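Local coordinates for pesticidal crystal protein Cry2Aa (Bacillus thuringiensis serovar kurstaki, PDB 1I5P) that binds to midgut epithelial cells of dipteran and lepidopteran insect larvae and promotes their colloid-osmotic lysis, at residues V504-R509 with F525-T530; L442-I447 with T510-K515; T556-I561 with N608-S613. One frame throughout, in Å; residues are numbered along the deposited sequence.

Interaction 1: V504-R509 with F525-T530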
ATOM      1  N   VAL A 504      -0.801  -0.682  21.946  1.00 17.00           N
ATOM      2  CA  VAL A 504       0.548  -0.152  22.102  1.00 16.87           C
ATOM      3  C   VAL A 504       0.535   0.836  23.263  1.00 17.67           C
ATOM      4  O   VAL A 504      -0.388   1.637  23.379  1.00 17.45           O
ATOM      5  CB  VAL A 504       1.007   0.614  20.833  1.00 18.17           C
ATOM      6  CG1 VAL A 504       2.481   0.993  20.958  1.00 18.99           C
ATOM      7  CG2 VAL A 504       0.773  -0.232  19.589  1.00 16.13           C
ATOM      8  N   ASN A 505       1.540   0.780  24.131  1.00 17.73           N
ATOM      9  CA  ASN A 505       1.603   1.732  25.234  1.00 18.66           C
ATOM     10  C   ASN A 505       2.492   2.897  24.804  1.00 19.26           C
ATOM     11  O   ASN A 505       3.056   2.872  23.708  1.00 18.58           O
ATOM     12  CB  ASN A 505       2.147   1.066  26.508  1.00 19.90           C
ATOM     13  CG  ASN A 505       3.533   0.483  26.331  1.00 20.66           C
ATOM     14  OD1 ASN A 505       4.063  -0.149  27.245  1.00 25.04           O
ATOM     15  ND2 ASN A 505       4.129   0.690  25.168  1.00 19.49           N
ATOM     16  N   ASN A 506       2.619   3.916  25.650  1.00 21.06           N
ATOM     17  CA  ASN A 506       3.433   5.074  25.305  1.00 20.49           C
ATOM     18  C   ASN A 506       2.958   5.603  23.949  1.00 19.52           C
ATOM     19  O   ASN A 506       3.762   5.988  23.104  1.00 19.06           O
ATOM     20  CB  ASN A 506       4.914   4.677  25.205  1.00 21.01           C
ATOM     21  CG  ASN A 506       5.505   4.243  26.541  1.00 22.79           C
ATOM     22  OD1 ASN A 506       6.568   3.616  26.588  1.00 22.38           O
ATOM     23  ND2 ASN A 506       4.831   4.587  27.629  1.00 18.38           N
ATOM     24  N   GLN A 507       1.646   5.619  23.741  1.00 19.44           N
ATOM     25  CA  GLN A 507       1.093   6.076  22.466  1.00 20.00           C
ATOM     26  C   GLN A 507       1.415   7.523  22.107  1.00 20.43           C
ATOM     27  O   GLN A 507       1.521   7.853  20.926  1.00 18.10           O
ATOM     28  CB  GLN A 507      -0.423   5.862  22.435  1.00 19.83           C
ATOM     29  CG  GLN A 507      -0.817   4.393  22.410  1.00 21.71           C
ATOM     30  CD  GLN A 507      -2.317   4.185  22.458  1.00 24.67           C
ATOM     31  OE1 GLN A 507      -2.964   3.951  21.430  1.00 22.96           O
ATOM     32  NE2 GLN A 507      -2.883   4.270  23.655  1.00 21.83           N
ATOM     33  N   THR A 508       1.585   8.383  23.108  1.00 19.05           N
ATOM     34  CA  THR A 508       1.886   9.783  22.824  1.00 18.60           C
ATOM     35  C   THR A 508       3.301   9.959  22.298  1.00 19.57           C
ATOM     36  O   THR A 508       3.632  11.006  21.740  1.00 19.51           O
ATOM     37  CB  THR A 508       1.740  10.666  24.073  1.00 19.15           C
ATOM     38  OG1 THR A 508       2.698  10.259  25.057  1.00 21.76           O
ATOM     39  CG2 THR A 508       0.333  10.555  24.641  1.00 16.83           C
ATOM     40  N   ARG A 509       4.129   8.933  22.480  1.00 19.98           N
ATOM     41  CA  ARG A 509       5.510   8.975  22.024  1.00 19.91           C
ATOM     42  C   ARG A 509       5.743   7.975  20.893  1.00 18.94           C
ATOM     43  O   ARG A 509       6.882   7.666  20.557  1.00 18.86           O
ATOM     44  CB  ARG A 509       6.461   8.666  23.186  1.00 23.81           C
ATOM     45  CG  ARG A 509       6.285   9.558  24.424  1.00 30.42           C
ATOM     46  CD  ARG A 509       7.000  10.891  24.285  1.00 33.15           C
ATOM     47  NE  ARG A 509       8.428  10.712  24.036  1.00 37.71           N
ATOM     48  CZ  ARG A 509       9.294  10.226  24.919  1.00 40.50           C
ATOM     49  NH1 ARG A 509       8.888   9.867  26.132  1.00 43.16           N
ATOM     50  NH2 ARG A 509      10.567  10.081  24.578  1.00 41.94           N
ATOM     51  N   PHE A 525       9.061   4.114  17.656  1.00 17.31           N
ATOM     52  CA  PHE A 525       9.006   4.231  19.108  1.00 19.76           C
ATOM     53  C   PHE A 525      10.025   5.281  19.545  1.00 20.82           C
ATOM     54  O   PHE A 525      11.221   5.145  19.283  1.00 20.22           O
ATOM     55  CB  PHE A 525       9.341   2.888  19.774  1.00 17.57           C
ATOM     56  CG  PHE A 525       8.419   1.762  19.387  1.00 17.65           C
ATOM     57  CD1 PHE A 525       8.936   0.561  18.905  1.00 17.96           C
ATOM     58  CD2 PHE A 525       7.040   1.900  19.500  1.00 16.39           C
ATOM     59  CE1 PHE A 525       8.088  -0.488  18.540  1.00 16.60           C
ATOM     60  CE2 PHE A 525       6.182   0.855  19.136  1.00 16.85           C
ATOM     61  CZ  PHE A 525       6.710  -0.340  18.656  1.00 14.50           C
ATOM     62  N   GLU A 526       9.554   6.334  20.199  1.00 21.51           N
ATOM     63  CA  GLU A 526      10.446   7.390  20.662  1.00 23.08           C
ATOM     64  C   GLU A 526      10.676   7.300  22.161  1.00 24.61           C
ATOM     65  O   GLU A 526      11.541   7.982  22.704  1.00 26.06           O
ATOM     66  CB  GLU A 526       9.875   8.763  20.300  1.00 21.08           C
ATOM     67  CG  GLU A 526       9.930   9.069  18.814  1.00 20.74           C
ATOM     68  CD  GLU A 526       9.403  10.449  18.476  1.00 21.78           C
ATOM     69  OE1 GLU A 526       9.193  11.256  19.405  1.00 23.03           O
ATOM     70  OE2 GLU A 526       9.210  10.733  17.275  1.00 23.50           O
ATOM     71  N   GLN A 527       9.890   6.456  22.824  1.00 25.10           N
ATOM     72  CA  GLN A 527      10.014   6.260  24.261  1.00 24.92           C
ATOM     73  C   GLN A 527      10.483   4.841  24.556  1.00 24.88           C
ATOM     74  O   GLN A 527       9.924   3.869  24.047  1.00 23.07           O
ATOM     75  CB  GLN A 527       8.674   6.528  24.951  1.00 27.09           C
ATOM     76  CG  GLN A 527       8.643   6.130  26.418  1.00 28.56           C
ATOM     77  CD  GLN A 527       7.481   6.749  27.165  1.00 31.76           C
ATOM     78  OE1 GLN A 527       6.532   7.250  26.559  1.00 33.05           O
ATOM     79  NE2 GLN A 527       7.542   6.709  28.490  1.00 32.34           N
ATOM     80  N   SER A 528      11.516   4.728  25.382  1.00 23.88           N
ATOM     81  CA  SER A 528      12.061   3.427  25.732  1.00 22.45           C
ATOM     82  C   SER A 528      11.034   2.594  26.503  1.00 21.16           C
ATOM     83  O   SER A 528      10.124   3.132  27.134  1.00 22.39           O
ATOM     84  CB  SER A 528      13.340   3.606  26.558  1.00 21.37           C
ATOM     85  OG  SER A 528      14.085   2.405  26.615  1.00 19.16           O
ATOM     86  N   ASN A 529      11.180   1.276  26.428  1.00 20.86           N
ATOM     87  CA  ASN A 529      10.280   0.343  27.098  1.00 20.93           C
ATOM     88  C   ASN A 529       8.836   0.431  26.600  1.00 22.03           C
ATOM     89  O   ASN A 529       7.877   0.431  27.383  1.00 19.23           O
ATOM     90  CB  ASN A 529      10.322   0.547  28.613  1.00 21.00           C
ATOM     91  CG  ASN A 529       9.698  -0.609  29.367  1.00 25.27           C
ATOM     92  OD1 ASN A 529       9.559  -1.713  28.832  1.00 23.70           O
ATOM     93  ND2 ASN A 529       9.333  -0.371  30.621  1.00 23.37           N
ATOM     94  N   THR A 530       8.687   0.503  25.283  1.00 21.56           N
ATOM     95  CA  THR A 530       7.370   0.547  24.672  1.00 20.17           C
ATOM     96  C   THR A 530       7.076  -0.867  24.192  1.00 19.46           C
ATOM     97  O   THR A 530       7.932  -1.522  23.597  1.00 18.38           O
ATOM     98  CB  THR A 530       7.331   1.506  23.460  1.00 22.35           C
ATOM     99  OG1 THR A 530       7.578   2.848  23.899  1.00 24.06           O
ATOM    100  CG2 THR A 530       5.969   1.447  22.774  1.00 18.50           C
TER
HETATM  101  O   HOH W   1       6.286  -1.381  28.117  1.00 29.82           O
HETATM  102  O   HOH W   2       7.328   4.873  21.985  1.00 11.87           O

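Interaction 2: L442-I447 with T510-K515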
ATOM      1  N   LEU A 442       0.031  13.915  14.270  1.00 17.60           N
ATOM      2  CA  LEU A 442      -0.590  13.136  15.338  1.00 18.91           C
ATOM      3  C   LEU A 442       0.235  11.907  15.686  1.00 18.45           C
ATOM      4  O   LEU A 442       0.986  11.402  14.851  1.00 16.55           O
ATOM      5  CB  LEU A 442      -1.991  12.683  14.927  1.00 20.54           C
ATOM      6  CG  LEU A 442      -3.112  13.715  14.945  1.00 22.58           C
ATOM      7  CD1 LEU A 442      -2.718  14.930  14.134  1.00 26.20           C
ATOM      8  CD2 LEU A 442      -4.370  13.078  14.384  1.00 25.51           C
ATOM      9  N   HIS A 443       0.108  11.435  16.924  1.00 17.18           N
ATOM     10  CA  HIS A 443       0.826  10.237  17.334  1.00 16.11           C
ATOM     11  C   HIS A 443      -0.098   9.058  17.070  1.00 17.12           C
ATOM     12  O   HIS A 443      -1.224   9.246  16.596  1.00 14.93           O
ATOM     13  CB  HIS A 443       1.231  10.307  18.817  1.00 17.33           C
ATOM     14  CG  HIS A 443       0.081  10.388  19.773  1.00 16.66           C
ATOM     15  ND1 HIS A 443      -0.741   9.315  20.045  1.00 16.54           N
ATOM     16  CD2 HIS A 443      -0.364  11.408  20.545  1.00 14.05           C
ATOM     17  CE1 HIS A 443      -1.641   9.670  20.946  1.00 16.29           C
ATOM     18  NE2 HIS A 443      -1.434  10.935  21.265  1.00 15.70           N
ATOM     19  N   TYR A 444       0.372   7.848  17.362  1.00 17.90           N
ATOM     20  CA  TYR A 444      -0.415   6.641  17.135  1.00 16.68           C
ATOM     21  C   TYR A 444      -1.810   6.745  17.761  1.00 18.97           C
ATOM     22  O   TYR A 444      -1.950   6.976  18.963  1.00 18.31           O
ATOM     23  CB  TYR A 444       0.319   5.427  17.703  1.00 18.48           C
ATOM     24  CG  TYR A 444      -0.275   4.099  17.290  1.00 16.46           C
ATOM     25  CD1 TYR A 444      -0.050   3.577  16.011  1.00 16.98           C
ATOM     26  CD2 TYR A 444      -1.064   3.362  18.175  1.00 13.47           C
ATOM     27  CE1 TYR A 444      -0.596   2.348  15.626  1.00 15.82           C
ATOM     28  CE2 TYR A 444      -1.617   2.135  17.804  1.00 14.56           C
ATOM     29  CZ  TYR A 444      -1.374   1.634  16.526  1.00 14.89           C
ATOM     30  OH  TYR A 444      -1.905   0.420  16.163  1.00 12.24           O
ATOM     31  N   ASN A 445      -2.835   6.575  16.928  1.00 16.83           N
ATOM     32  CA  ASN A 445      -4.224   6.638  17.367  1.00 18.22           C
ATOM     33  C   ASN A 445      -4.573   7.853  18.211  1.00 19.00           C
ATOM     34  O   ASN A 445      -5.433   7.777  19.087  1.00 17.13           O
ATOM     35  CB  ASN A 445      -4.601   5.365  18.137  1.00 17.43           C
ATOM     36  CG  ASN A 445      -4.740   4.159  17.233  1.00 17.52           C
ATOM     37  OD1 ASN A 445      -5.012   3.048  17.694  1.00 18.67           O
ATOM     38  ND2 ASN A 445      -4.559   4.371  15.935  1.00 12.50           N
ATOM     39  N   GLN A 446      -3.912   8.973  17.960  1.00 19.85           N
ATOM     40  CA  GLN A 446      -4.229  10.169  18.715  1.00 19.57           C
ATOM     41  C   GLN A 446      -5.594  10.670  18.300  1.00 21.54           C
ATOM     42  O   GLN A 446      -5.901  10.750  17.111  1.00 21.53           O
ATOM     43  CB  GLN A 446      -3.199  11.270  18.471  1.00 20.64           C
ATOM     44  CG  GLN A 446      -3.660  12.644  18.952  1.00 21.47           C
ATOM     45  CD  GLN A 446      -2.520  13.626  19.101  1.00 21.09           C
ATOM     46  OE1 GLN A 446      -1.552  13.596  18.338  1.00 20.49           O
ATOM     47  NE2 GLN A 446      -2.636  14.518  20.077  1.00 21.60           N
ATOM     48  N   ILE A 447      -6.420  10.996  19.286  1.00 21.42           N
ATOM     49  CA  ILE A 447      -7.745  11.511  19.009  1.00 22.72           C
ATOM     50  C   ILE A 447      -7.704  13.021  19.195  1.00 23.47           C
ATOM     51  O   ILE A 447      -7.680  13.520  20.318  1.00 21.92           O
ATOM     52  CB  ILE A 447      -8.796  10.902  19.956  1.00 24.66           C
ATOM     53  CG1 ILE A 447      -8.819   9.378  19.794  1.00 25.84           C
ATOM     54  CG2 ILE A 447     -10.164  11.495  19.662  1.00 22.42           C
ATOM     55  CD1 ILE A 447      -9.167   8.900  18.386  1.00 25.22           C
ATOM     56  N   THR A 510       4.664   7.472  20.302  1.00 18.85           N
ATOM     57  CA  THR A 510       4.765   6.505  19.208  1.00 18.53           C
ATOM     58  C   THR A 510       4.104   7.078  17.962  1.00 17.70           C
ATOM     59  O   THR A 510       2.952   7.505  18.005  1.00 16.60           O
ATOM     60  CB  THR A 510       4.080   5.168  19.579  1.00 20.77           C
ATOM     61  OG1 THR A 510       4.751   4.587  20.704  1.00 23.00           O
ATOM     62  CG2 THR A 510       4.127   4.192  18.404  1.00 19.39           C
ATOM     63  N   PHE A 511       4.829   7.072  16.847  1.00 17.02           N
ATOM     64  CA  PHE A 511       4.302   7.631  15.608  1.00 17.75           C
ATOM     65  C   PHE A 511       4.392   6.710  14.401  1.00 17.24           C
ATOM     66  O   PHE A 511       5.255   5.842  14.320  1.00 16.49           O
ATOM     67  CB  PHE A 511       5.037   8.936  15.267  1.00 16.70           C
ATOM     68  CG  PHE A 511       5.030   9.948  16.376  1.00 15.72           C
ATOM     69  CD1 PHE A 511       5.873   9.801  17.473  1.00 15.00           C
ATOM     70  CD2 PHE A 511       4.155  11.029  16.339  1.00 13.21           C
ATOM     71  CE1 PHE A 511       5.849  10.719  18.520  1.00 17.86           C
ATOM     72  CE2 PHE A 511       4.120  11.954  17.382  1.00 16.76           C
ATOM     73  CZ  PHE A 511       4.970  11.796  18.478  1.00 12.10           C
ATOM     74  N   ILE A 512       3.482   6.917  13.459  1.00 17.76           N
ATOM     75  CA  ILE A 512       3.489   6.149  12.226  1.00 17.04           C
ATOM     76  C   ILE A 512       4.431   6.934  11.324  1.00 15.70           C
ATOM     77  O   ILE A 512       4.295   8.145  11.195  1.00 16.23           O
ATOM     78  CB  ILE A 512       2.079   6.074  11.608  1.00 16.10           C
ATOM     79  CG1 ILE A 512       1.154   5.310  12.562  1.00 16.13           C
ATOM     80  CG2 ILE A 512       2.133   5.390  10.248  1.00 15.91           C
ATOM     81  CD1 ILE A 512      -0.280   5.203  12.091  1.00 16.70           C
ATOM     82  N   SER A 513       5.401   6.244  10.733  1.00 15.08           N
ATOM     83  CA  SER A 513       6.386   6.882   9.872  1.00 14.91           C
ATOM     84  C   SER A 513       6.348   6.339   8.443  1.00 14.67           C
ATOM     85  O   SER A 513       6.566   5.153   8.203  1.00 14.67           O
ATOM     86  CB  SER A 513       7.785   6.691  10.469  1.00 15.51           C
ATOM     87  OG  SER A 513       8.787   7.279   9.657  1.00 19.09           O
ATOM     88  N   GLU A 514       6.073   7.232   7.504  1.00 13.73           N
ATOM     89  CA  GLU A 514       5.988   6.906   6.084  1.00 15.39           C
ATOM     90  C   GLU A 514       7.171   6.087   5.548  1.00 14.56           C
ATOM     91  O   GLU A 514       8.328   6.348   5.892  1.00 11.39           O
ATOM     92  CB  GLU A 514       5.849   8.217   5.295  1.00 17.20           C
ATOM     93  CG  GLU A 514       6.120   8.108   3.809  1.00 21.30           C
ATOM     94  CD  GLU A 514       5.729   9.364   3.048  1.00 20.85           C
ATOM     95  OE1 GLU A 514       6.319  10.435   3.313  1.00 20.14           O
ATOM     96  OE2 GLU A 514       4.835   9.278   2.181  1.00 17.84           O
ATOM     97  N   LYS A 515       6.862   5.087   4.720  1.00 12.44           N
ATOM     98  CA  LYS A 515       7.876   4.239   4.088  1.00 12.02           C
ATOM     99  C   LYS A 515       7.509   4.022   2.622  1.00 12.49           C
ATOM    100  O   LYS A 515       6.336   4.035   2.265  1.00 12.08           O
ATOM    101  CB  LYS A 515       7.981   2.888   4.805  1.00 14.22           C
ATOM    102  CG  LYS A 515       8.546   2.990   6.212  1.00 12.75           C
ATOM    103  CD  LYS A 515       9.958   3.553   6.179  1.00 15.68           C
ATOM    104  CE  LYS A 515      10.449   3.896   7.578  1.00 16.55           C
ATOM    105  NZ  LYS A 515       9.614   4.964   8.197  1.00 16.53           N
TER
HETATM  106  O   HOH W   3       1.107   8.830  14.000  1.00  7.80           O

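Interaction 3: T556-I561 with N608-S613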
ATOM      1  N   THR A 556      17.276  -2.692  22.250  1.00 23.62           N
ATOM      2  CA  THR A 556      17.129  -4.073  22.680  1.00 22.23           C
ATOM      3  C   THR A 556      15.702  -4.531  22.422  1.00 21.03           C
ATOM      4  O   THR A 556      14.743  -3.859  22.807  1.00 20.87           O
ATOM      5  CB  THR A 556      17.441  -4.230  24.179  1.00 23.42           C
ATOM      6  OG1 THR A 556      18.779  -3.785  24.434  1.00 25.34           O
ATOM      7  CG2 THR A 556      17.309  -5.692  24.604  1.00 21.01           C
ATOM      8  N   ILE A 557      15.567  -5.680  21.771  1.00 21.02           N
ATOM      9  CA  ILE A 557      14.255  -6.220  21.461  1.00 19.71           C
ATOM     10  C   ILE A 557      13.926  -7.429  22.329  1.00 19.07           C
ATOM     11  O   ILE A 557      14.718  -8.363  22.436  1.00 17.17           O
ATOM     12  CB  ILE A 557      14.161  -6.648  19.980  1.00 19.16           C
ATOM     13  CG1 ILE A 557      14.542  -5.485  19.064  1.00 19.20           C
ATOM     14  CG2 ILE A 557      12.741  -7.092  19.658  1.00 20.45           C
ATOM     15  CD1 ILE A 557      14.590  -5.856  17.599  1.00 20.64           C
ATOM     16  N   ARG A 558      12.754  -7.394  22.953  1.00 20.27           N
ATOM     17  CA  ARG A 558      12.292  -8.495  23.790  1.00 20.67           C
ATOM     18  C   ARG A 558      10.950  -8.973  23.253  1.00 20.55           C
ATOM     19  O   ARG A 558       9.940  -8.269  23.336  1.00 18.38           O
ATOM     20  CB  ARG A 558      12.150  -8.049  25.248  1.00 24.87           C
ATOM     21  CG  ARG A 558      13.484  -7.873  25.975  1.00 30.60           C
ATOM     22  CD  ARG A 558      13.279  -7.414  27.412  1.00 34.01           C
ATOM     23  NE  ARG A 558      14.522  -7.444  28.184  1.00 37.64           N
ATOM     24  CZ  ARG A 558      15.536  -6.600  28.023  1.00 38.22           C
ATOM     25  NH1 ARG A 558      15.469  -5.637  27.112  1.00 38.64           N
ATOM     26  NH2 ARG A 558      16.621  -6.721  28.778  1.00 41.19           N
ATOM     27  N   VAL A 559      10.954 -10.171  22.685  1.00 19.06           N
ATOM     28  CA  VAL A 559       9.748 -10.747  22.117  1.00 19.06           C
ATOM     29  C   VAL A 559       9.207 -11.848  23.015  1.00 18.84           C
ATOM     30  O   VAL A 559       9.932 -12.762  23.403  1.00 19.30           O
ATOM     31  CB  VAL A 559      10.025 -11.332  20.714  1.00 18.57           C
ATOM     32  CG1 VAL A 559       8.751 -11.923  20.136  1.00 15.34           C
ATOM     33  CG2 VAL A 559      10.573 -10.247  19.802  1.00 15.20           C
ATOM     34  N   THR A 560       7.927 -11.750  23.343  1.00 17.36           N
ATOM     35  CA  THR A 560       7.290 -12.742  24.183  1.00 17.64           C
ATOM     36  C   THR A 560       6.142 -13.376  23.416  1.00 17.94           C
ATOM     37  O   THR A 560       5.205 -12.694  22.986  1.00 16.29           O
ATOM     38  CB  THR A 560       6.759 -12.118  25.485  1.00 18.13           C
ATOM     39  OG1 THR A 560       7.831 -11.440  26.152  1.00 20.40           O
ATOM     40  CG2 THR A 560       6.209 -13.194  26.410  1.00 17.03           C
ATOM     41  N   ILE A 561       6.235 -14.689  23.241  1.00 17.06           N
ATOM     42  CA  ILE A 561       5.228 -15.455  22.528  1.00 18.75           C
ATOM     43  C   ILE A 561       5.385 -16.927  22.915  1.00 20.12           C
ATOM     44  O   ILE A 561       6.504 -17.414  23.065  1.00 19.69           O
ATOM     45  CB  ILE A 561       5.400 -15.277  20.999  1.00 17.58           C
ATOM     46  CG1 ILE A 561       4.305 -16.034  20.250  1.00 19.87           C
ATOM     47  CG2 ILE A 561       6.794 -15.729  20.570  1.00 19.03           C
ATOM     48  CD1 ILE A 561       4.248 -15.694  18.772  1.00 19.21           C
ATOM     49  N   ASN A 608       8.663  -5.805  22.789  1.00 18.06           N
ATOM     50  CA  ASN A 608       9.107  -4.746  23.684  1.00 17.93           C
ATOM     51  C   ASN A 608      10.453  -4.198  23.240  1.00 18.04           C
ATOM     52  O   ASN A 608      11.393  -4.949  22.984  1.00 17.75           O
ATOM     53  CB  ASN A 608       9.188  -5.263  25.121  1.00 18.04           C
ATOM     54  CG  ASN A 608       9.822  -4.259  26.069  1.00 18.10           C
ATOM     55  OD1 ASN A 608      11.046  -4.176  26.178  1.00 17.12           O
ATOM     56  ND2 ASN A 608       8.991  -3.483  26.748  1.00 16.12           N
ATOM     57  N   VAL A 609      10.542  -2.878  23.153  1.00 17.85           N
ATOM     58  CA  VAL A 609      11.771  -2.251  22.711  1.00 17.41           C
ATOM     59  C   VAL A 609      12.388  -1.323  23.742  1.00 16.81           C
ATOM     60  O   VAL A 609      11.716  -0.472  24.327  1.00 17.12           O
ATOM     61  CB  VAL A 609      11.548  -1.462  21.400  1.00 18.70           C
ATOM     62  CG1 VAL A 609      12.837  -0.760  20.987  1.00 18.97           C
ATOM     63  CG2 VAL A 609      11.084  -2.406  20.299  1.00 17.46           C
ATOM     64  N   THR A 610      13.684  -1.513  23.953  1.00 16.42           N
ATOM     65  CA  THR A 610      14.454  -0.705  24.879  1.00 18.69           C
ATOM     66  C   THR A 610      15.312   0.199  24.008  1.00 20.36           C
ATOM     67  O   THR A 610      16.076  -0.290  23.178  1.00 21.17           O
ATOM     68  CB  THR A 610      15.382  -1.581  25.744  1.00 16.87           C
ATOM     69  OG1 THR A 610      14.595  -2.515  26.494  1.00 19.58           O
ATOM     70  CG2 THR A 610      16.191  -0.719  26.700  1.00 18.93           C
ATOM     71  N   LEU A 611      15.173   1.510  24.176  1.00 22.86           N
ATOM     72  CA  LEU A 611      15.958   2.454  23.387  1.00 25.85           C
ATOM     73  C   LEU A 611      17.231   2.799  24.144  1.00 27.91           C
ATOM     74  O   LEU A 611      17.335   3.855  24.765  1.00 28.78           O
ATOM     75  CB  LEU A 611      15.154   3.728  23.118  1.00 24.12           C
ATOM     76  CG  LEU A 611      13.876   3.563  22.295  1.00 24.21           C
ATOM     77  CD1 LEU A 611      13.237   4.927  22.092  1.00 23.32           C
ATOM     78  CD2 LEU A 611      14.196   2.915  20.949  1.00 22.53           C
ATOM     79  N   ASN A 612      18.197   1.892  24.091  1.00 29.36           N
ATOM     80  CA  ASN A 612      19.462   2.083  24.779  1.00 30.71           C
ATOM     81  C   ASN A 612      20.091   3.438  24.467  1.00 32.30           C
ATOM     82  O   ASN A 612      20.374   4.219  25.377  1.00 30.62           O
ATOM     83  CB  ASN A 612      20.429   0.957  24.409  1.00 30.53           C
ATOM     84  CG  ASN A 612      19.858  -0.418  24.708  1.00 31.64           C
ATOM     85  OD1 ASN A 612      19.493  -1.160  23.799  1.00 35.66           O
ATOM     86  ND2 ASN A 612      19.775  -0.761  25.987  1.00 29.40           N
ATOM     87  N   SER A 613      20.301   3.721  23.184  1.00 32.76           N
ATOM     88  CA  SER A 613      20.910   4.983  22.777  1.00 33.32           C
ATOM     89  C   SER A 613      19.990   6.199  22.891  1.00 33.45           C
ATOM     90  O   SER A 613      20.442   7.335  22.773  1.00 33.80           O
ATOM     91  CB  SER A 613      21.431   4.872  21.343  1.00 34.62           C
ATOM     92  OG  SER A 613      22.534   3.986  21.265  1.00 37.77           O
TER
HETATM   93  O   HOH W   4      13.540  -4.618  25.215  1.00 17.12           O

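Interaction 1: V504-R509 with F525-T530
Two connections between the facing sheets of the C-terminal jelly-roll sandwich meet here, with Asn506 and Arg509 of 504-509 packed on Gln527 and Thr530 of 525-530. The first runs from strand 503-504 to strand 510-513 and the second from strand 522-525 to strand 530-537, so each passes from one sheet to the other. The direct bond between them is backbone: Glu526 N donates to Arg509 O at 3.0 Å, with 147° at the hydrogen. Gln527 then reaches back, CG anti to its backbone N (chi1 170°), and lays its amide on that of Asn506. The two planes differ by only 4°, with Asn506 CG 3.2 Å from Gln527 OE1, a stack and not a bonded amide pair. On its other flank Gln527 meets Arg509, whose chain bends at chi2 and chi3 and brings one guanidinium face over Gln527 CB, 3.5 Å from the plane. Thr530 OG1, near the Asn506 amide, donates to Gln527 O at 2.6 Å and accepts a hydrogen bond from water 2 at 2.8 Å. The same water accepts from Gln527 N at 3.1 Å and gives a weak bond to Arg509 O. Next to the strand ends, Val504 CG1 lies 4.1 Å from Phe525 CE2. A G1 beta bulge at Asn529 and Thr530, set against Val609 of strand 602-610, starts the next strand. The Glu526 carboxylate pairs with Arg524 rather than with Arg509. The chemistry implies that one main-chain bond, an amide stack and a shared water join the two connections and probably help fix their spacing.

Interaction 2: L442-I447 with T510-K515
Phe511 lays one face of its ring over His443 CB, a CH-pi contact with the carbon 4.1 Å from the ring centroid and 28° off the normal. The edge of the same ring meets main chain, its CD2 being 3.5 Å from Leu442 O near the ring plane. Beside this contact Tyr444 N donates to Thr510 O at 2.7 Å, nearly straight at 165°. Water 3 makes a second link, donating to Leu442 O at 2.7 Å and accepting from Ile512 N at 3.1 Å. Tyr444, its ring carried anti to the backbone N (chi1 -169°), turns an edge to Ile512, with CD1 4.0 Å from CG1; its hydroxyl is bonded to Ile499 O. The 442-447 chain is fixed from within by a beta turn, Gln446 N bonding to His443 O, while Gln446 OE1 accepts a hydrogen bond from His443 N. The His443 imidazole lies with a face over Gln446 CB, and its ND1 donates to Tyr444 O from above the carbonyl plane. With His443 CA and Phe511 CA 4.7 Å apart, one direct main-chain bond and one water-bridged link join a middle-domain loop to a jelly-roll strand, part of the domain interface of a three-domain delta-endotoxin.

Interaction 3: T556-I561 with N608-S613
This is an antiparallel strand pairing within one sheet of the C-terminal jelly roll, joining Thr556, Ile557 and Arg558 to Thr610, Val609 and Asn608. The short segments run at 162° to each other and approach to 4.8 Å between axes, as neighbouring strands do. Two hydrogen-bonded pairs frame a non-hydrogen-bonded one. Thr556 and Thr610 exchange main-chain bonds, each 2.8 Å from N to O, and Arg558 and Asn608 do the same, while Ile557 stands opposite Val609 between them. A CA-H...O contact from Val609 CA to Thr556 O, 3.4 Å, accompanies the pairing. The side chains sort by face. Ile557 and Val609 turn inward onto Phe617, and Ile557 also meets Leu547, in the interior of the sandwich. Thr556, Arg558, Asn608 and Thr610 share the other face, where Thr556 CB and Thr610 CB lie 3.7 Å apart. Arg558 and Asn608 run side by side in the same sense, but their guanidinium and amide planes stand 85° apart. Arg558, extended from CG to NE, brings NH1 within 2.9 Å of water 4, which sits in the guanidinium plane at its edge. The water lies within bonding distance of Asn608 OD1 (2.7 Å), Thr610 OG1 and Thr556 O, with more acceptors near it than it has protons. Beyond the strand end an inverse gamma turn centred on Leu611 brings Asn612 back, and Thr556 OG1 donates to a lone pair of Asn612 OD1 at 2.8 Å, in the carbonyl plane. Asn608 ND2 is held by Asn529 and Thr531. The strand pair is thus two-faced: apolar toward the core, and on the outer face a polar network in which one water, probably shared among four residues, may restrain the arginine.

How the interactions relate
Interactions 1 and 3 lie wholly within the C-terminal jelly roll, whereas interaction 2 joins that domain to a loop of the middle domain. Interaction 1 is central: its centre is 11 Å from that of interaction 2 and 12 Å from that of interaction 3, while interactions 2 and 3 are 19 Å apart and do not touch. Along the chain the segments of interactions 1 and 2 alternate, 504-509 running directly into strand 510-513; interaction 3 follows both. Strand 530-537, entered from interaction 1, pairs with strand 602-610 of interaction 3, and Ser528 bonds to Leu611. A continuous path of contacts thus runs from the domain interface into the sandwich.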